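Local coordinates for homospermidine synthase (Legionella pneumophila subsp. pneumophila str. Philadelphia 1, PDB 2PH5), which binds NAD and probably catalyses formation of the polyamine homospermidine, at residues N14-L19 against E34-K39; M29-E34 against Q395-M400. All coordinates share one frame; numbering follows the deposited sequence.

Contact 1 (N14-L19 against E34-K39)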
# COMPACT_ATOMS: atom_id res chain seq x y z
N ASN A 14 42.92 7.15 -21.16
CA ASN A 14 42.33 5.98 -21.78
C ASN A 14 40.87 6.16 -22.16
O ASN A 14 40.41 7.28 -22.37
CB ASN A 14 42.50 4.77 -20.87
CG ASN A 14 43.91 4.23 -20.90
OD1 ASN A 14 44.86 4.92 -20.54
ND2 ASN A 14 44.05 2.99 -21.36
N ARG A 15 40.13 5.07 -22.26
CA ARG A 15 38.74 5.19 -22.63
C ARG A 15 37.83 4.43 -21.70
O ARG A 15 38.24 3.47 -21.06
CB ARG A 15 38.53 4.72 -24.08
CG ARG A 15 38.88 3.27 -24.31
CD ARG A 15 40.00 3.12 -25.34
NE ARG A 15 39.64 2.17 -26.39
CZ ARG A 15 40.51 1.59 -27.22
NH1 ARG A 15 41.80 1.86 -27.12
NH2 ARG A 15 40.08 0.75 -28.16
N PHE A 16 36.59 4.90 -21.60
CA PHE A 16 35.59 4.26 -20.76
C PHE A 16 34.60 3.50 -21.62
O PHE A 16 33.92 4.09 -22.45
CB PHE A 16 34.83 5.31 -19.94
CG PHE A 16 35.57 5.80 -18.73
CD1 PHE A 16 35.90 7.15 -18.59
CD2 PHE A 16 35.92 4.93 -17.71
CE1 PHE A 16 36.55 7.61 -17.45
CE2 PHE A 16 36.57 5.38 -16.57
CZ PHE A 16 36.89 6.73 -16.44
N VAL A 17 34.53 2.18 -21.44
CA VAL A 17 33.57 1.39 -22.20
C VAL A 17 32.43 1.05 -21.25
O VAL A 17 32.60 0.28 -20.31
CB VAL A 17 34.16 0.05 -22.73
CG1 VAL A 17 33.05 -0.77 -23.40
CG2 VAL A 17 35.28 0.31 -23.72
N ILE A 18 31.26 1.63 -21.47
CA ILE A 18 30.15 1.30 -20.59
C ILE A 18 29.11 0.48 -21.33
O ILE A 18 28.56 0.91 -22.35
CB ILE A 18 29.53 2.59 -19.96
CG1 ILE A 18 28.05 2.33 -19.64
CG2 ILE A 18 29.78 3.80 -20.85
CD1 ILE A 18 27.31 3.55 -19.18
N LEU A 19 28.86 -0.74 -20.85
CA LEU A 19 27.86 -1.56 -21.51
C LEU A 19 26.59 -1.47 -20.69
O LEU A 19 26.61 -1.64 -19.47
CB LEU A 19 28.31 -3.02 -21.66
CG LEU A 19 28.15 -3.94 -20.45
CD1 LEU A 19 28.27 -5.39 -20.88
CD2 LEU A 19 29.19 -3.57 -19.42
N GLU A 34 32.11 15.14 -15.06
CA GLU A 34 32.23 16.10 -13.97
C GLU A 34 33.52 15.86 -13.18
O GLU A 34 34.12 16.80 -12.66
CB GLU A 34 31.03 16.00 -13.04
CG GLU A 34 30.93 17.10 -12.00
CD GLU A 34 29.78 16.88 -11.02
OE1 GLU A 34 28.73 16.35 -11.45
OE2 GLU A 34 29.92 17.25 -9.84
N LYS A 35 33.94 14.60 -13.11
CA LYS A 35 35.14 14.23 -12.38
C LYS A 35 36.35 13.93 -13.28
O LYS A 35 37.47 13.79 -12.79
CB LYS A 35 34.85 13.01 -11.51
CG LYS A 35 34.08 13.32 -10.25
CD LYS A 35 35.02 13.86 -9.22
CE LYS A 35 34.37 13.92 -7.86
NZ LYS A 35 35.36 14.46 -6.91
N PHE A 36 36.12 13.82 -14.58
CA PHE A 36 37.22 13.51 -15.49
C PHE A 36 37.39 14.52 -16.60
O PHE A 36 36.42 14.95 -17.21
CB PHE A 36 37.02 12.11 -16.08
CG PHE A 36 37.17 11.01 -15.08
CD1 PHE A 36 38.42 10.50 -14.77
CD2 PHE A 36 36.06 10.51 -14.42
CE1 PHE A 36 38.56 9.51 -13.80
CE2 PHE A 36 36.19 9.51 -13.45
CZ PHE A 36 37.44 9.02 -13.14
N ASP A 37 38.64 14.92 -16.83
CA ASP A 37 38.96 15.87 -17.89
C ASP A 37 39.17 15.03 -19.14
O ASP A 37 40.23 15.04 -19.76
CB ASP A 37 40.24 16.63 -17.55
CG ASP A 37 40.66 17.59 -18.65
OD1 ASP A 37 39.77 18.28 -19.19
OD2 ASP A 37 41.86 17.64 -18.96
N ILE A 38 38.12 14.31 -19.48
CA ILE A 38 38.13 13.40 -20.61
C ILE A 38 37.31 13.95 -21.77
O ILE A 38 36.47 14.84 -21.60
CB ILE A 38 37.57 12.04 -20.15
CG1 ILE A 38 37.96 10.95 -21.13
CG2 ILE A 38 36.07 12.10 -19.99
CD1 ILE A 38 37.63 9.55 -20.64
N LYS A 39 37.59 13.44 -22.96
CA LYS A 39 36.88 13.86 -24.16
C LYS A 39 35.75 12.87 -24.38
O LYS A 39 35.84 11.71 -24.00
CB LYS A 39 37.79 13.84 -25.39
CG LYS A 39 39.25 14.22 -25.14
CD LYS A 39 40.06 14.17 -26.44
CE LYS A 39 41.57 14.25 -26.18
NZ LYS A 39 42.13 13.05 -25.50
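F16, the first residue of strand 16-19, meets F36 and I38, which follow the C-terminal end of helix 23-35; F36 is the first residue there to leave helical backbone angles, and D37 after it is the centre of an inverse gamma turn, with a weak bond from I38 N to F36 O. The CB atoms of F16, F36 and I38 all point across the gap. The two phenyl rings form a T-shaped (edge-to-face) pair: their planes stand at 71° and their centroids lie 5.2 Å apart. F16 supplies the edge, its CZ sitting 4.0 Å above the F36 ring plane and over the ring centre; F16 CZ lies about equally far from F36 CZ and F36 CE2, 4.1 Å from each. In F16 the ring lies anti to the carbonyl carbon (chi1 -80°), and this sends CZ out toward the helix end. I38 reaches the same ring with the tip of its longer branch. Because CG1 is anti to the backbone N (chi1 -162°) and the chain continues extended, I38 CD1 arrives obliquely at F16 CD1, 3.6 Å away, and I38 CD1 also lies 4.0 Å from N14 O. The side-chain contact is apolar, and the one polar atom touched, N14 O, accepts a bond from Q42; nearby, N14 ND2 bonds D85, and R15 pairs with the same aspartate. Beyond the phenylalanine pair, I404 of helix 391-408 touches F16, and I401, I405 and I408 touch F36. F16 also makes backbone bonds to Q42 and T44, linking its strand to the neighbouring 43-47. This packing joins the beginning of the first strand to the end of the following helix in a beta-alpha-beta unit of the Rossmann-type NAD-binding domain.

Contact 2 (M29-E34 against Q395-M400). With NAD (nicotinamide-adenine-dinucleotide), chain C.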
# COMPACT_ATOMS: atom_id res chain seq x y z
N MSE A 29 26.62 9.20 -16.66
CA MSE A 29 27.21 10.12 -17.62
C MSE A 29 27.69 11.44 -17.05
O MSE A 29 28.87 11.78 -17.16
CB MSE A 29 26.22 10.39 -18.75
CG MSE A 29 26.07 9.23 -19.70
SE MSE A 29 27.67 9.00 -20.74
CE MSE A 29 27.02 9.71 -22.42
N PRO A 30 26.79 12.21 -16.42
CA PRO A 30 27.15 13.50 -15.83
C PRO A 30 28.35 13.45 -14.88
O PRO A 30 29.23 14.31 -14.95
CB PRO A 30 25.88 13.92 -15.12
CG PRO A 30 24.81 13.32 -15.97
CD PRO A 30 25.35 11.95 -16.24
N LEU A 31 28.38 12.45 -14.00
CA LEU A 31 29.46 12.33 -13.02
C LEU A 31 30.83 12.01 -13.64
O LEU A 31 31.86 12.37 -13.08
CB LEU A 31 29.11 11.28 -11.95
CG LEU A 31 28.19 11.72 -10.80
CD1 LEU A 31 26.85 12.12 -11.37
CD2 LEU A 31 28.01 10.59 -9.78
N ILE A 32 30.83 11.34 -14.78
CA ILE A 32 32.08 11.00 -15.43
C ILE A 32 32.74 12.24 -16.04
O ILE A 32 33.95 12.44 -15.92
CB ILE A 32 31.86 9.97 -16.53
CG1 ILE A 32 31.10 8.77 -15.95
CG2 ILE A 32 33.19 9.54 -17.11
CD1 ILE A 32 30.72 7.73 -16.98
N PHE A 33 31.94 13.07 -16.68
CA PHE A 33 32.47 14.28 -17.29
C PHE A 33 32.67 15.36 -16.24
O PHE A 33 33.33 16.37 -16.49
CB PHE A 33 31.54 14.78 -18.39
CG PHE A 33 31.54 13.90 -19.60
CD1 PHE A 33 32.66 13.83 -20.42
CD2 PHE A 33 30.43 13.11 -19.89
CE1 PHE A 33 32.68 12.97 -21.52
CE2 PHE A 33 30.44 12.26 -21.00
CZ PHE A 33 31.57 12.19 -21.81
N GLU A 34 32.11 15.14 -15.06
CA GLU A 34 32.23 16.10 -13.97
C GLU A 34 33.52 15.86 -13.18
O GLU A 34 34.12 16.80 -12.66
CB GLU A 34 31.03 16.00 -13.04
CG GLU A 34 30.93 17.10 -12.00
CD GLU A 34 29.78 16.88 -11.02
OE1 GLU A 34 28.73 16.35 -11.45
OE2 GLU A 34 29.92 17.25 -9.84
N GLN A 395 22.43 8.66 -5.69
CA GLN A 395 23.16 8.03 -4.61
C GLN A 395 23.89 6.80 -5.13
O GLN A 395 24.95 6.42 -4.61
CB GLN A 395 22.21 7.64 -3.48
CG GLN A 395 21.55 8.80 -2.79
CD GLN A 395 20.47 8.36 -1.81
OE1 GLN A 395 19.58 7.61 -2.17
NE2 GLN A 395 20.56 8.84 -0.58
N VAL A 396 23.35 6.19 -6.18
CA VAL A 396 23.96 5.00 -6.75
C VAL A 396 25.18 5.33 -7.61
O VAL A 396 26.21 4.67 -7.50
CB VAL A 396 22.97 4.22 -7.62
CG1 VAL A 396 23.55 2.86 -7.97
CG2 VAL A 396 21.65 4.08 -6.89
N VAL A 397 25.06 6.35 -8.45
CA VAL A 397 26.17 6.72 -9.32
C VAL A 397 27.26 7.46 -8.55
O VAL A 397 28.43 7.44 -8.95
CB VAL A 397 25.67 7.55 -10.54
CG1 VAL A 397 24.69 6.72 -11.36
CG2 VAL A 397 25.01 8.85 -10.10
N ALA A 398 26.89 8.10 -7.45
CA ALA A 398 27.89 8.79 -6.64
C ALA A 398 28.89 7.73 -6.15
O ALA A 398 30.10 7.92 -6.23
CB ALA A 398 27.22 9.49 -5.45
N SER A 399 28.35 6.60 -5.70
CA SER A 399 29.17 5.49 -5.21
C SER A 399 30.03 4.89 -6.32
O SER A 399 31.21 4.58 -6.12
CB SER A 399 28.26 4.41 -4.63
OG SER A 399 27.33 4.98 -3.73
N MSE A 400 29.44 4.71 -7.49
CA MSE A 400 30.15 4.15 -8.62
C MSE A 400 31.30 5.02 -9.10
O MSE A 400 32.42 4.53 -9.29
CB MSE A 400 29.20 3.89 -9.77
CG MSE A 400 28.11 2.91 -9.41
SE MSE A 400 27.64 1.85 -10.93
CE MSE A 400 29.01 0.49 -10.74
PA NAD C . 18.10 -1.28 -16.72
O1A NAD C . 17.29 -2.51 -17.01
O2A NAD C . 17.39 0.03 -16.64
O5B NAD C . 19.30 -1.12 -17.80
C5B NAD C . 20.13 -2.24 -18.13
C4B NAD C . 20.70 -2.01 -19.54
O4B NAD C . 21.47 -3.15 -19.84
C3B NAD C . 19.65 -1.86 -20.64
O3B NAD C . 19.85 -0.65 -21.37
C2B NAD C . 19.85 -3.08 -21.51
O2B NAD C . 19.56 -2.90 -22.88
C1B NAD C . 21.29 -3.49 -21.20
N9A NAD C . 21.58 -4.93 -21.33
C8A NAD C . 20.64 -5.95 -21.09
N7A NAD C . 20.81 -6.98 -21.94
C5A NAD C . 21.84 -6.64 -22.75
C6A NAD C . 22.44 -7.32 -23.80
N6A NAD C . 22.08 -8.54 -24.21
N1A NAD C . 23.49 -6.68 -24.45
C2A NAD C . 23.93 -5.42 -24.08
N3A NAD C . 23.35 -4.73 -23.04
C4A NAD C . 22.32 -5.37 -22.40
O3 NAD C . 18.78 -1.56 -15.31
PN NAD C . 19.83 -0.75 -14.42
O1N NAD C . 19.29 -0.71 -13.04
O2N NAD C . 20.14 0.55 -15.13
O5D NAD C . 20.97 -1.84 -14.59
C5D NAD C . 22.25 -1.80 -14.01
C4D NAD C . 22.15 -2.69 -12.79
O4D NAD C . 22.59 -1.97 -11.67
C3D NAD C . 21.69 -4.05 -12.31
O3D NAD C . 22.68 -5.04 -12.51
C2D NAD C . 21.40 -3.78 -10.84
O2D NAD C . 21.43 -4.93 -10.05
C1D NAD C . 22.44 -2.73 -10.48
N1N NAD C . 22.04 -1.73 -9.46
C2N NAD C . 22.77 -1.60 -8.30
C3N NAD C . 22.37 -0.62 -7.37
C7N NAD C . 23.10 -0.40 -6.09
O7N NAD C . 22.64 0.59 -5.26
N7N NAD C . 24.17 -1.10 -5.75
C4N NAD C . 21.24 0.22 -7.62
C5N NAD C . 20.52 0.05 -8.83
C6N NAD C . 20.91 -0.91 -9.74
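L31 of helix 23-35, the helix of the first Rossmann beta-alpha-beta unit, packs against V397 of helix 391-408, with L31 and A398 the closest CA pair at 7.5 Å. The leucine and valine side chains meet at about a right angle, and both CB atoms point into the interface. L31 CG is anti to its carbonyl carbon (chi1 -81°), which directs the isobutyl fork at the other helix. Its two methyls do unequal work: L31 CD2 lies 3.5 Å from V397 CG2, whereas L31 CD1 is 4.0 Å from that same methyl. Packing also against the main chain, L31 CD2 lies 3.3 Å from V397 O and 3.6 Å from A398 N; the CB of A398 points away, so the leucine meets backbone there. L394 and I401 extend the leucine's packing along helix 391-408, and V397 touches A27 and L28 of the first helix.

Within 395-400, S399 OG donates to Q395 O one turn earlier at 2.9 Å, almost in line with the carbonyl bond (167° at the oxygen). V396, on another side of the helix, turns to the bound NAD: V396 CG1 comes within 3.5 Å of nicotinamide C4N.

How the contacts relate
Contacts 1 and 2 lie with their centres 11 Å apart and share helix 23-35, with E34 common to both. Their segments alternate along the chain: 14-19, then 29-34, then 34-39, and far later 395-400. They also touch directly, through F16 CE1 and I32 CG2 at 3.9 Å and through I38 CG2 and F33 CE1 at 3.8 Å. Contact 1 is local, joining parts of one beta-alpha-beta unit, whereas contact 2 brings a helix from late in the chain against the NAD-binding Rossmann domain. Helix 391-408 packs on the same strand-and-helix unit at both contacts while also bordering the cofactor, so a distant part of the chain is joined to the nucleotide-binding unit.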